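Local coordinates for protein kinase (Staphylococcus aureus subsp. aureus Mu50, PDB 3PY9) that is the extracellular region of a membrane-bound serine/threonine kinase and probably senses muropeptides of the cell wall through its PASTA domains, at residues N45-T50 / V64-S69; K76-I81 / Q90-L95; L97-I102 / H129-K134; K104-Q109 / G140-Y145; G113-Q118 / I133-S138. One frame throughout, in Å; residues are numbered along the deposited sequence.

Contact 1: N45-T50 / V64-S69; sequences NEIIKT and VDVVIS
Ile48 N gives an almost straight bond to Val67 O (2.7 Å, 177° at the hydrogen), and Val67 N returns one to Lys49 O. Further along, Ser69 N donates to Glu46 O, and Asn45 N reaches Ser69 O at 2.7 Å, making four backbone hydrogen bonds between the antiparallel segments 45-50 and 64-69. Alpha-carbon hydrogens add longer contacts, among them Thr50 CA to Asp65 O at 3.4 Å.

The pairing slips by one residue between Ile47 and Lys49, a beta bulge in the hairpin of strands 47-51 and 63-69. This hairpin belongs to the three-stranded sheet of a PASTA domain, in which 63-69 is the middle strand and 30-37 runs parallel on its other side.

Apolar contacts divide between the two faces. Thr50, Val66, Ile47 and Ile68 share the face on which Phe24 and Val17 of helix 17-26 pack; there Thr50 CG2 meets Val66 CG1 at 4.0 Å. Lys49 CB lies against Val67 CG2 on the other face. At the bulge, Ile48 CG1 stands beside the backbone N (chi1 -79°), and the chain beyond it lays CD1 on Ser69 CA at 3.4 Å. Ser69 OG itself bonds to Tyr42 O.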
# COMPACT_ATOMS: atom_id res chain seq x y z
N ASN A 45 6.54 31.59 -30.83
CA ASN A 45 7.19 32.51 -31.80
C ASN A 45 6.55 32.61 -33.16
O ASN A 45 7.18 32.61 -34.24
CB ASN A 45 8.65 32.12 -31.85
CG ASN A 45 9.03 31.69 -30.45
OD1 ASN A 45 9.45 32.52 -29.64
ND2 ASN A 45 8.89 30.40 -30.15
N GLU A 46 5.24 32.68 -33.05
CA GLU A 46 4.29 32.87 -34.10
C GLU A 46 3.58 34.14 -33.65
O GLU A 46 3.37 34.34 -32.45
CB GLU A 46 3.25 31.72 -34.23
CG GLU A 46 3.76 30.44 -34.86
CD GLU A 46 2.70 29.61 -35.61
OE1 GLU A 46 1.52 29.58 -35.18
OE2 GLU A 46 3.08 29.00 -36.63
N ILE A 47 3.21 35.03 -34.58
CA ILE A 47 2.42 36.24 -34.29
C ILE A 47 1.01 35.86 -33.79
O ILE A 47 0.30 35.10 -34.44
CB ILE A 47 2.24 37.16 -35.54
CG1 ILE A 47 3.57 37.54 -36.23
CG2 ILE A 47 1.41 38.40 -35.20
CD1 ILE A 47 4.65 37.99 -35.36
N ILE A 48 0.61 36.45 -32.67
CA ILE A 48 -0.65 36.21 -31.98
C ILE A 48 -1.69 37.26 -32.38
O ILE A 48 -2.87 36.96 -32.53
CB ILE A 48 -0.39 36.35 -30.46
CG1 ILE A 48 0.25 35.09 -29.89
CG2 ILE A 48 -1.63 36.71 -29.66
CD1 ILE A 48 0.52 35.24 -28.41
N LYS A 49 -1.22 38.50 -32.55
CA LYS A 49 -2.06 39.69 -32.60
C LYS A 49 -1.24 40.78 -33.26
O LYS A 49 -0.01 40.77 -33.13
CB LYS A 49 -2.38 40.13 -31.16
CG LYS A 49 -3.54 41.11 -30.97
CD LYS A 49 -4.92 40.42 -30.76
CE LYS A 49 -5.52 39.84 -32.07
NZ LYS A 49 -6.95 39.39 -31.95
N THR A 50 -1.89 41.72 -33.95
CA THR A 50 -1.19 42.93 -34.38
C THR A 50 -1.97 44.19 -34.01
O THR A 50 -3.17 44.14 -33.79
CB THR A 50 -0.82 42.95 -35.90
OG1 THR A 50 -2.01 42.99 -36.70
CG2 THR A 50 0.07 41.75 -36.29
N VAL A 64 3.69 48.73 -37.31
CA VAL A 64 2.69 47.79 -36.85
C VAL A 64 3.29 46.97 -35.73
O VAL A 64 4.22 46.18 -35.95
CB VAL A 64 2.14 46.85 -38.00
CG1 VAL A 64 1.13 45.84 -37.41
CG2 VAL A 64 1.47 47.65 -39.12
N ASP A 65 2.75 47.15 -34.53
CA ASP A 65 3.18 46.39 -33.36
C ASP A 65 2.76 44.94 -33.47
O ASP A 65 1.70 44.65 -34.02
CB ASP A 65 2.61 47.00 -32.07
CG ASP A 65 3.12 48.39 -31.82
OD1 ASP A 65 4.15 48.80 -32.44
OD2 ASP A 65 2.50 49.08 -30.98
N VAL A 66 3.57 44.03 -32.93
CA VAL A 66 3.24 42.60 -32.98
C VAL A 66 3.37 41.95 -31.61
O VAL A 66 4.25 42.31 -30.83
CB VAL A 66 4.12 41.83 -34.00
CG1 VAL A 66 3.91 42.42 -35.44
CG2 VAL A 66 5.59 41.89 -33.60
N VAL A 67 2.46 41.04 -31.31
CA VAL A 67 2.54 40.21 -30.11
C VAL A 67 2.88 38.80 -30.57
O VAL A 67 2.26 38.30 -31.50
CB VAL A 67 1.22 40.19 -29.32
CG1 VAL A 67 1.40 39.45 -28.01
CG2 VAL A 67 0.70 41.64 -29.06
N ILE A 68 3.86 38.18 -29.91
CA ILE A 68 4.41 36.86 -30.23
C ILE A 68 4.02 35.81 -29.16
O ILE A 68 3.97 36.13 -27.96
CB ILE A 68 5.97 36.91 -30.31
CG1 ILE A 68 6.44 38.06 -31.20
CG2 ILE A 68 6.57 35.61 -30.83
CD1 ILE A 68 5.88 38.05 -32.60
N SER A 69 3.74 34.58 -29.60
CA SER A 69 3.45 33.48 -28.66
C SER A 69 4.68 33.03 -27.89
O SER A 69 5.74 32.79 -28.49
CB SER A 69 2.81 32.27 -29.37
OG SER A 69 2.62 31.21 -28.43

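Contact 2: K76-I81 / Q90-L95; sequences KMPNVI and QKLKSL
Leu92 rests its CD2 methyl against both Met77 and Pro78, touching Met77 CE at 3.6 Å and Pro78 CG at 3.8 Å. The leucine side chain crosses the proline ring at about a right angle, while the Met77 chain, bent at chi2 (75°), swings its thioether end round to Leu92 CD2. The end of Leu95 comes up to the Pro78 ring, Leu95 CD1 lying 3.8 Å from Pro78 CD, and Leu95 CD1 is also 3.5 Å from Lys76 O. Lys91 adds its aliphatic part: its CG sits 4.0 Å from Pro78 CB and a little farther from Val80 CG1.

Behind this first shell, Ser94 OG bonds to Lys91 O at 2.9 Å. Leu135 of the sheet backs both Val80 and Leu92, and Ile133 touches Met77. Lys76 turns its amine away to a salt bridge with Glu125. The result is mostly apolar packing, without a hydrogen bond between the two segments, by which the helix of a PASTA domain is held to the loop leading into it.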
# COMPACT_ATOMS: atom_id res chain seq x y z
N LYS A 76 4.26 24.02 -12.25
CA LYS A 76 4.75 22.76 -11.67
C LYS A 76 3.59 21.99 -11.04
O LYS A 76 2.89 22.51 -10.16
CB LYS A 76 5.84 23.06 -10.63
CG LYS A 76 7.28 22.67 -11.03
CD LYS A 76 7.66 22.92 -12.52
CE LYS A 76 7.94 24.41 -12.89
NZ LYS A 76 6.82 25.03 -13.71
N MET A 77 3.36 20.77 -11.52
CA MET A 77 2.34 19.91 -10.93
C MET A 77 2.70 19.63 -9.46
O MET A 77 3.80 19.14 -9.16
CB MET A 77 2.19 18.60 -11.71
CG MET A 77 1.08 17.68 -11.19
SD MET A 77 -0.57 18.25 -11.63
CE MET A 77 -1.62 17.23 -10.58
N PRO A 78 1.77 19.96 -8.54
CA PRO A 78 1.95 19.67 -7.13
C PRO A 78 1.77 18.17 -6.83
O PRO A 78 1.19 17.44 -7.64
CB PRO A 78 0.85 20.49 -6.47
CG PRO A 78 -0.23 20.56 -7.50
CD PRO A 78 0.47 20.62 -8.81
N ASN A 79 2.28 17.74 -5.67
CA ASN A 79 2.10 16.36 -5.20
C ASN A 79 0.91 16.37 -4.26
O ASN A 79 0.94 17.02 -3.20
CB ASN A 79 3.37 15.87 -4.48
CG ASN A 79 3.33 14.38 -4.15
OD1 ASN A 79 3.00 14.00 -3.04
ND2 ASN A 79 3.68 13.55 -5.12
N VAL A 80 -0.16 15.68 -4.68
CA VAL A 80 -1.45 15.69 -3.96
C VAL A 80 -1.84 14.28 -3.48
O VAL A 80 -2.84 14.11 -2.79
CB VAL A 80 -2.60 16.35 -4.79
CG1 VAL A 80 -2.23 17.76 -5.26
CG2 VAL A 80 -2.98 15.50 -6.00
N ILE A 81 -1.05 13.30 -3.87
CA ILE A 81 -1.21 11.92 -3.44
C ILE A 81 -1.27 11.81 -1.92
O ILE A 81 -0.39 12.30 -1.22
CB ILE A 81 -0.06 11.05 -3.99
CG1 ILE A 81 -0.25 10.84 -5.50
CG2 ILE A 81 -0.01 9.71 -3.27
CD1 ILE A 81 1.01 10.47 -6.25
N GLN A 90 -8.17 22.10 -4.10
CA GLN A 90 -7.77 23.45 -3.72
C GLN A 90 -6.32 23.71 -4.14
O GLN A 90 -6.05 24.69 -4.82
CB GLN A 90 -7.98 23.68 -2.21
CG GLN A 90 -9.46 23.88 -1.81
CD GLN A 90 -9.70 23.93 -0.27
OE1 GLN A 90 -8.77 23.79 0.53
NE2 GLN A 90 -10.98 24.12 0.13
N LYS A 91 -5.40 22.82 -3.76
CA LYS A 91 -3.98 22.94 -4.10
C LYS A 91 -3.75 23.04 -5.61
O LYS A 91 -2.77 23.65 -6.06
CB LYS A 91 -3.19 21.75 -3.54
CG LYS A 91 -1.67 21.83 -3.71
CD LYS A 91 -1.01 22.55 -2.54
CE LYS A 91 0.37 23.11 -2.92
NZ LYS A 91 0.97 23.92 -1.80
N LEU A 92 -4.64 22.43 -6.38
CA LEU A 92 -4.61 22.50 -7.84
C LEU A 92 -5.13 23.85 -8.36
O LEU A 92 -4.47 24.49 -9.19
CB LEU A 92 -5.36 21.33 -8.47
CG LEU A 92 -4.54 20.03 -8.50
CD1 LEU A 92 -5.42 18.81 -8.74
CD2 LEU A 92 -3.45 20.12 -9.55
N LYS A 93 -6.29 24.26 -7.85
CA LYS A 93 -6.87 25.57 -8.17
C LYS A 93 -5.90 26.70 -7.84
O LYS A 93 -5.71 27.61 -8.65
CB LYS A 93 -8.19 25.80 -7.43
CG LYS A 93 -9.44 25.60 -8.27
CD LYS A 93 -10.72 25.94 -7.48
CE LYS A 93 -11.07 27.44 -7.52
NZ LYS A 93 -12.38 27.76 -6.84
N SER A 94 -5.27 26.62 -6.67
CA SER A 94 -4.31 27.62 -6.21
C SER A 94 -3.20 27.90 -7.24
O SER A 94 -2.48 28.90 -7.13
CB SER A 94 -3.73 27.23 -4.83
OG SER A 94 -2.67 26.28 -4.92
N LEU A 95 -3.08 27.02 -8.23
CA LEU A 95 -2.12 27.22 -9.31
C LEU A 95 -2.81 27.44 -10.67
O LEU A 95 -2.14 27.46 -11.71
CB LEU A 95 -1.16 26.02 -9.40
CG LEU A 95 -0.38 25.63 -8.14
CD1 LEU A 95 0.52 24.42 -8.43
CD2 LEU A 95 0.44 26.79 -7.59

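Contact 3: L97-I102 / H129-K134; sequences LKDVTI and HDSNIK. With EU (europium ion), chain E.
Asn132 N approaches Asp99 OD2 from above the carboxylate plane, 2.9 Å away. Asp99 OD2 also binds the europium ion at 2.4 Å. On the carboxylate's other oxygen, a water lies within hydrogen-bonding distance of Asp99 OD1, Thr101 OG1 and Ile133 O. The Asp99 side chain swings across toward 129-134 with CG anti to its own N (chi1 170°). Asp130 OD1 supplies another ligand, also 2.4 Å from the metal, and Asn132 completes the protein's part of the site.

Beyond the metal the backbones become parallel strands. Ile133 N bonds to Asp99 O at 3.1 Å, and Thr101 N to Ile133 O at 2.9 Å and 173°. Val100 CG2 packs on Ile133 CB at 4.1 Å, on the side covered by helix 85-93. On the other face Lys134 NZ makes a weak bond to Thr101 OG1 and a salt bridge to Glu103. The europium site thus lies at the start of the parallel strand pair in this PASTA domain, joining two loops through two aspartates and the Asn132 side chain.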
# COMPACT_ATOMS: atom_id res chain seq x y z
N LEU A 97 -5.01 25.40 -11.97
CA LEU A 97 -5.36 24.09 -12.53
C LEU A 97 -6.79 23.69 -12.16
O LEU A 97 -7.03 23.17 -11.06
CB LEU A 97 -4.36 23.02 -12.09
CG LEU A 97 -2.91 23.20 -12.56
CD1 LEU A 97 -1.93 22.44 -11.68
CD2 LEU A 97 -2.76 22.83 -14.03
N LYS A 98 -7.73 23.92 -13.08
CA LYS A 98 -9.14 23.72 -12.79
C LYS A 98 -9.81 22.60 -13.61
O LYS A 98 -10.93 22.19 -13.29
CB LYS A 98 -9.90 25.05 -12.95
CG LYS A 98 -9.27 26.22 -12.18
CD LYS A 98 -10.14 27.49 -12.19
CE LYS A 98 -9.30 28.75 -11.86
NZ LYS A 98 -8.50 28.65 -10.58
N ASP A 99 -9.13 22.10 -14.64
CA ASP A 99 -9.66 21.00 -15.46
C ASP A 99 -9.28 19.65 -14.83
O ASP A 99 -8.35 18.98 -15.27
CB ASP A 99 -9.13 21.12 -16.91
CG ASP A 99 -9.42 19.88 -17.77
OD1 ASP A 99 -10.33 19.09 -17.42
OD2 ASP A 99 -8.74 19.69 -18.80
N VAL A 100 -10.01 19.27 -13.78
CA VAL A 100 -9.66 18.07 -13.02
C VAL A 100 -10.83 17.13 -12.95
O VAL A 100 -11.92 17.49 -12.52
CB VAL A 100 -9.15 18.41 -11.59
CG1 VAL A 100 -8.67 17.16 -10.89
CG2 VAL A 100 -8.02 19.44 -11.66
N THR A 101 -10.61 15.90 -13.41
CA THR A 101 -11.62 14.87 -13.33
C THR A 101 -11.26 13.87 -12.22
O THR A 101 -10.10 13.49 -12.08
CB THR A 101 -11.83 14.18 -14.70
OG1 THR A 101 -10.56 13.84 -15.25
CG2 THR A 101 -12.51 15.14 -15.68
N ILE A 102 -12.24 13.49 -11.41
CA ILE A 102 -12.08 12.45 -10.38
C ILE A 102 -12.59 11.09 -10.84
O ILE A 102 -13.63 10.97 -11.48
CB ILE A 102 -12.80 12.80 -9.06
CG1 ILE A 102 -12.57 14.27 -8.67
CG2 ILE A 102 -12.42 11.79 -7.92
CD1 ILE A 102 -11.17 14.58 -8.11
N HIS A 129 -4.18 25.31 -19.19
CA HIS A 129 -5.39 25.22 -20.01
C HIS A 129 -5.49 23.89 -20.79
O HIS A 129 -4.56 23.50 -21.51
CB HIS A 129 -5.53 26.44 -20.94
CG HIS A 129 -5.51 27.76 -20.22
ND1 HIS A 129 -6.28 28.02 -19.10
CD2 HIS A 129 -4.85 28.91 -20.48
CE1 HIS A 129 -6.06 29.26 -18.69
NE2 HIS A 129 -5.20 29.82 -19.51
N ASP A 130 -6.65 23.23 -20.66
CA ASP A 130 -6.93 21.86 -21.18
C ASP A 130 -5.90 20.84 -20.67
O ASP A 130 -5.44 19.98 -21.42
CB ASP A 130 -7.07 21.84 -22.72
CG ASP A 130 -7.78 20.57 -23.25
OD1 ASP A 130 -8.75 20.09 -22.62
OD2 ASP A 130 -7.39 20.06 -24.32
N SER A 131 -5.57 20.95 -19.39
CA SER A 131 -4.51 20.15 -18.76
C SER A 131 -4.88 18.67 -18.58
O SER A 131 -4.00 17.81 -18.40
CB SER A 131 -4.09 20.76 -17.40
OG SER A 131 -5.20 21.24 -16.66
N ASN A 132 -6.18 18.39 -18.64
CA ASN A 132 -6.73 17.04 -18.46
C ASN A 132 -6.09 16.32 -17.27
O ASN A 132 -5.51 15.24 -17.45
CB ASN A 132 -6.59 16.18 -19.73
CG ASN A 132 -6.99 16.92 -21.00
OD1 ASN A 132 -8.12 17.40 -21.14
ND2 ASN A 132 -6.07 16.98 -21.96
N ILE A 133 -6.15 16.91 -16.08
CA ILE A 133 -5.68 16.18 -14.89
C ILE A 133 -6.75 15.18 -14.50
O ILE A 133 -7.95 15.48 -14.54
CB ILE A 133 -5.40 17.07 -13.65
CG1 ILE A 133 -4.73 18.41 -13.99
CG2 ILE A 133 -4.62 16.26 -12.60
CD1 ILE A 133 -3.25 18.37 -14.13
N LYS A 134 -6.31 13.97 -14.16
CA LYS A 134 -7.17 12.98 -13.56
C LYS A 134 -6.63 12.61 -12.19
O LYS A 134 -5.44 12.34 -12.02
CB LYS A 134 -7.26 11.77 -14.47
CG LYS A 134 -8.43 10.86 -14.21
CD LYS A 134 -8.60 9.88 -15.36
CE LYS A 134 -9.29 10.52 -16.57
NZ LYS A 134 -10.76 10.73 -16.30
EU EU E . -10.03 19.17 -20.78
O HOH W 1 -6.92 24.09 -15.77
O HOH W 2 -9.49 16.23 -16.79

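Contact 4: K104-Q109 / G140-Y145; sequences KVYNNQ and GIKQVY
Tyr106 and Lys142 form the close-packed half of this contact. The lysine chain runs obliquely across one face of the phenol ring: CB stands 4.1 Å from the Tyr106 ring centroid and only 14° off its normal, a CH-pi contact, and farther out Lys142 CD lies 3.9 Å from Tyr106 CZ. A bend at chi2 (74°) keeps the methylenes along the ring. Gly140 O comes in at the ring edge, in its plane, 3.3 Å from Tyr106 CD1. This oxygen also accepts from Asn107 N at 3.1 Å, the donor standing well above the carbonyl plane. One glycine carbonyl therefore serves both the tyrosine ring and the backbone beside it.

The looser half, with fewer touching atoms, lies round Ile141 and Asn108, where Ile141 CG1 is 3.8 Å from Asn108 CB; Tyr106 and Asn108 are both exposed. Next to it Asn107 turns back on its own segment: OD1 takes Gln109 N in an Asx turn and also accepts from Ala110 N, and ND2 bonds to Gln109 OE1.

None of the touching residues is fully buried. The contact joins the loop after edge strand 100-105 to the linker between strands 133-138 and 143-146; the latter pairs with 191-194 in the next sheet along the chain.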
# COMPACT_ATOMS: atom_id res chain seq x y z
N LYS A 104 -13.04 7.22 -8.94
CA LYS A 104 -13.01 6.50 -7.68
C LYS A 104 -12.58 5.06 -7.91
O LYS A 104 -13.10 4.37 -8.78
CB LYS A 104 -14.36 6.57 -6.99
CG LYS A 104 -14.77 7.99 -6.62
CD LYS A 104 -16.17 8.06 -6.02
CE LYS A 104 -16.34 9.36 -5.21
NZ LYS A 104 -17.70 9.53 -4.62
N VAL A 105 -11.60 4.61 -7.13
CA VAL A 105 -11.09 3.26 -7.25
C VAL A 105 -10.82 2.75 -5.85
O VAL A 105 -10.56 3.52 -4.94
CB VAL A 105 -9.74 3.20 -8.08
CG1 VAL A 105 -9.98 3.49 -9.57
CG2 VAL A 105 -8.70 4.14 -7.51
N TYR A 106 -10.86 1.44 -5.69
CA TYR A 106 -10.39 0.86 -4.46
C TYR A 106 -8.88 0.94 -4.44
O TYR A 106 -8.22 0.83 -5.47
CB TYR A 106 -10.86 -0.58 -4.34
CG TYR A 106 -12.35 -0.73 -4.26
CD1 TYR A 106 -13.02 -0.41 -3.09
CD2 TYR A 106 -13.09 -1.19 -5.35
CE1 TYR A 106 -14.40 -0.55 -2.99
CE2 TYR A 106 -14.48 -1.33 -5.25
CZ TYR A 106 -15.11 -1.01 -4.06
OH TYR A 106 -16.47 -1.14 -3.93
N ASN A 107 -8.33 1.11 -3.25
CA ASN A 107 -6.89 1.29 -3.12
C ASN A 107 -6.43 0.90 -1.72
O ASN A 107 -7.21 1.00 -0.77
CB ASN A 107 -6.55 2.73 -3.42
CG ASN A 107 -5.09 3.01 -3.27
OD1 ASN A 107 -4.66 3.67 -2.32
ND2 ASN A 107 -4.31 2.53 -4.22
N ASN A 108 -5.17 0.44 -1.59
CA ASN A 108 -4.64 -0.03 -0.28
C ASN A 108 -3.56 0.84 0.37
O ASN A 108 -3.02 0.48 1.43
CB ASN A 108 -4.18 -1.50 -0.33
CG ASN A 108 -2.98 -1.72 -1.24
OD1 ASN A 108 -2.56 -0.82 -1.98
ND2 ASN A 108 -2.42 -2.94 -1.20
N GLN A 109 -3.25 1.96 -0.27
CA GLN A 109 -2.26 2.90 0.22
C GLN A 109 -2.90 4.13 0.86
O GLN A 109 -2.39 4.63 1.87
CB GLN A 109 -1.35 3.36 -0.94
CG GLN A 109 -0.82 2.22 -1.77
CD GLN A 109 -0.47 2.64 -3.18
OE1 GLN A 109 -1.22 3.38 -3.84
NE2 GLN A 109 0.67 2.15 -3.67
N GLY A 140 -11.06 3.31 -0.31
CA GLY A 140 -10.53 2.35 0.67
C GLY A 140 -10.36 0.98 0.02
O GLY A 140 -10.58 0.83 -1.19
N ILE A 141 -9.96 -0.01 0.82
CA ILE A 141 -9.83 -1.37 0.31
C ILE A 141 -11.21 -1.98 0.08
O ILE A 141 -12.15 -1.72 0.83
CB ILE A 141 -9.00 -2.27 1.26
CG1 ILE A 141 -7.55 -1.76 1.31
CG2 ILE A 141 -9.04 -3.70 0.79
CD1 ILE A 141 -6.66 -2.41 2.37
N LYS A 142 -11.33 -2.77 -0.99
CA LYS A 142 -12.55 -3.50 -1.27
C LYS A 142 -12.93 -4.32 -0.03
O LYS A 142 -12.08 -5.04 0.53
CB LYS A 142 -12.35 -4.39 -2.50
CG LYS A 142 -13.44 -5.42 -2.75
CD LYS A 142 -14.72 -4.80 -3.30
CE LYS A 142 -15.87 -5.77 -3.15
NZ LYS A 142 -17.06 -5.43 -3.94
N GLN A 143 -14.20 -4.19 0.40
CA GLN A 143 -14.73 -4.96 1.53
C GLN A 143 -15.33 -6.23 0.97
O GLN A 143 -16.13 -6.21 0.03
CB GLN A 143 -15.81 -4.19 2.29
CG GLN A 143 -15.34 -2.91 2.99
CD GLN A 143 -14.15 -3.13 3.86
OE1 GLN A 143 -13.00 -2.83 3.47
NE2 GLN A 143 -14.38 -3.66 5.06
N VAL A 144 -14.90 -7.35 1.53
CA VAL A 144 -15.39 -8.66 1.14
C VAL A 144 -15.98 -9.31 2.37
O VAL A 144 -15.39 -9.24 3.45
CB VAL A 144 -14.26 -9.54 0.59
CG1 VAL A 144 -14.80 -10.93 0.22
CG2 VAL A 144 -13.64 -8.86 -0.63
N TYR A 145 -17.14 -9.95 2.20
CA TYR A 145 -17.84 -10.58 3.29
C TYR A 145 -17.16 -11.89 3.69
O TYR A 145 -16.87 -12.74 2.86
CB TYR A 145 -19.30 -10.80 2.92
CG TYR A 145 -20.18 -11.18 4.09
CD1 TYR A 145 -20.85 -10.22 4.81
CD2 TYR A 145 -20.30 -12.54 4.49
CE1 TYR A 145 -21.65 -10.58 5.91
CE2 TYR A 145 -21.11 -12.91 5.56
CZ TYR A 145 -21.76 -11.93 6.28
OH TYR A 145 -22.57 -12.27 7.35

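Contact 5: G113-Q118 / I133-S138; sequences GYIANQ and IKLYES
Tyr136 O faces both Ala116 N, at a short 2.6 Å, and Asn117 N, in a weak bond, a classic beta bulge in an antiparallel ladder that Tyr136 N to Asn117 O, Gly113 N to Ser138 O and Ser138 N to Tyr114 O continue.

Asn117 and Tyr136 run alongside one another on the same face, with amide and ring planes 66° apart. Asn117 ND2 approaches the ring obliquely, 3.3 Å from Tyr136 CD2, while Asn117 O sits at the ring edge, in plane. On the opposite face Gln118 CG runs beside Leu135 CD2 at 3.9 Å, and Ile115 packs near Leu135 below helix 85-93. Glu137, extended from chi1 -176°, carries OE2 to Gly113 CA at 3.6 Å.

The helix-facing side thus mixes Ile115 and Leu135 with the buried Glu137, whose side chain touches Lys85 and Lys104; these neighbouring lysines would probably favour the charged form of the glutamate.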
# COMPACT_ATOMS: atom_id res chain seq x y z
N GLY A 113 -11.64 8.41 0.51
CA GLY A 113 -11.72 9.87 0.35
C GLY A 113 -10.41 10.59 0.07
O GLY A 113 -10.39 11.82 -0.12
N TYR A 114 -9.30 9.84 0.05
CA TYR A 114 -7.97 10.42 -0.19
C TYR A 114 -7.42 9.99 -1.55
O TYR A 114 -7.67 8.88 -2.01
CB TYR A 114 -6.98 10.04 0.92
CG TYR A 114 -7.30 10.63 2.28
CD1 TYR A 114 -8.50 10.35 2.92
CD2 TYR A 114 -6.40 11.47 2.93
CE1 TYR A 114 -8.81 10.91 4.16
CE2 TYR A 114 -6.70 12.02 4.18
CZ TYR A 114 -7.91 11.73 4.78
OH TYR A 114 -8.22 12.24 6.00
N ILE A 115 -6.68 10.89 -2.18
CA ILE A 115 -6.11 10.68 -3.51
C ILE A 115 -5.04 9.58 -3.54
O ILE A 115 -4.01 9.68 -2.87
CB ILE A 115 -5.55 12.00 -4.06
CG1 ILE A 115 -6.62 13.07 -3.99
CG2 ILE A 115 -5.03 11.82 -5.50
CD1 ILE A 115 -7.96 12.66 -4.54
N ALA A 116 -5.29 8.53 -4.32
CA ALA A 116 -4.36 7.41 -4.47
C ALA A 116 -3.33 7.59 -5.59
O ALA A 116 -2.28 6.93 -5.57
CB ALA A 116 -5.14 6.11 -4.69
N ASN A 117 -3.64 8.45 -6.56
CA ASN A 117 -2.83 8.58 -7.78
C ASN A 117 -3.17 9.89 -8.51
O ASN A 117 -4.31 10.40 -8.45
CB ASN A 117 -3.06 7.36 -8.70
CG ASN A 117 -2.07 7.27 -9.89
OD1 ASN A 117 -0.92 6.83 -9.74
ND2 ASN A 117 -2.52 7.67 -11.08
N GLN A 118 -2.14 10.42 -9.17
CA GLN A 118 -2.18 11.58 -10.07
C GLN A 118 -1.86 11.17 -11.49
O GLN A 118 -0.86 10.47 -11.75
CB GLN A 118 -1.07 12.54 -9.72
CG GLN A 118 -1.40 13.56 -8.74
CD GLN A 118 -0.14 14.11 -8.13
OE1 GLN A 118 0.63 14.83 -8.78
NE2 GLN A 118 0.09 13.76 -6.88
N ILE A 133 -6.15 16.91 -16.08
CA ILE A 133 -5.68 16.18 -14.89
C ILE A 133 -6.75 15.18 -14.50
O ILE A 133 -7.95 15.48 -14.54
CB ILE A 133 -5.40 17.07 -13.65
CG1 ILE A 133 -4.73 18.41 -13.99
CG2 ILE A 133 -4.62 16.26 -12.60
CD1 ILE A 133 -3.25 18.37 -14.13
N LYS A 134 -6.31 13.97 -14.16
CA LYS A 134 -7.17 12.98 -13.56
C LYS A 134 -6.63 12.61 -12.19
O LYS A 134 -5.44 12.34 -12.02
CB LYS A 134 -7.26 11.77 -14.47
CG LYS A 134 -8.43 10.86 -14.21
CD LYS A 134 -8.60 9.88 -15.36
CE LYS A 134 -9.29 10.52 -16.57
NZ LYS A 134 -10.76 10.73 -16.30
N LEU A 135 -7.51 12.63 -11.20
CA LEU A 135 -7.15 12.26 -9.86
C LEU A 135 -7.92 11.00 -9.49
O LEU A 135 -9.11 10.86 -9.83
CB LEU A 135 -7.49 13.38 -8.85
CG LEU A 135 -6.72 14.72 -8.95
CD1 LEU A 135 -7.02 15.57 -7.74
CD2 LEU A 135 -5.19 14.58 -9.11
N TYR A 136 -7.22 10.10 -8.81
CA TYR A 136 -7.79 8.82 -8.46
C TYR A 136 -8.03 8.83 -6.97
O TYR A 136 -7.09 8.82 -6.17
CB TYR A 136 -6.85 7.69 -8.86
CG TYR A 136 -6.68 7.54 -10.37
CD1 TYR A 136 -7.45 6.65 -11.09
CD2 TYR A 136 -5.75 8.32 -11.06
CE1 TYR A 136 -7.30 6.51 -12.45
CE2 TYR A 136 -5.59 8.18 -12.44
CZ TYR A 136 -6.37 7.28 -13.12
OH TYR A 136 -6.23 7.12 -14.48
N GLU A 137 -9.31 8.89 -6.61
CA GLU A 137 -9.71 9.02 -5.22
C GLU A 137 -9.93 7.63 -4.67
O GLU A 137 -10.65 6.86 -5.28
CB GLU A 137 -11.01 9.81 -5.14
CG GLU A 137 -11.48 10.09 -3.73
CD GLU A 137 -12.87 10.69 -3.70
OE1 GLU A 137 -13.41 11.01 -4.78
OE2 GLU A 137 -13.43 10.83 -2.61
N SER A 138 -9.35 7.33 -3.51
CA SER A 138 -9.51 6.02 -2.89
C SER A 138 -10.93 5.78 -2.36
O SER A 138 -11.52 6.64 -1.73
CB SER A 138 -8.51 5.85 -1.73
OG SER A 138 -8.70 4.58 -1.10

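Contacts 1 and 5 are the same kind of hairpin in two successive PASTA domains, each with a one-residue bulge, their centres about 40 Å apart. Contacts 2, 3 and 5 belong to a single domain and touch one another: contact 2 packs helix 85-93 against the loop that leads into it, whereas contacts 3 and 5 pair strand 133-138 with its parallel and antiparallel neighbours and share Ile133 and Lys134. All four of these are partly buried, but contact 2 is mostly apolar and contact 3 alone binds a metal through its side chains. Contact 4, at the surface, relies on one backbone bond and a CH-pi contact between Lys142 and Tyr106 where the chain leaves that sheet.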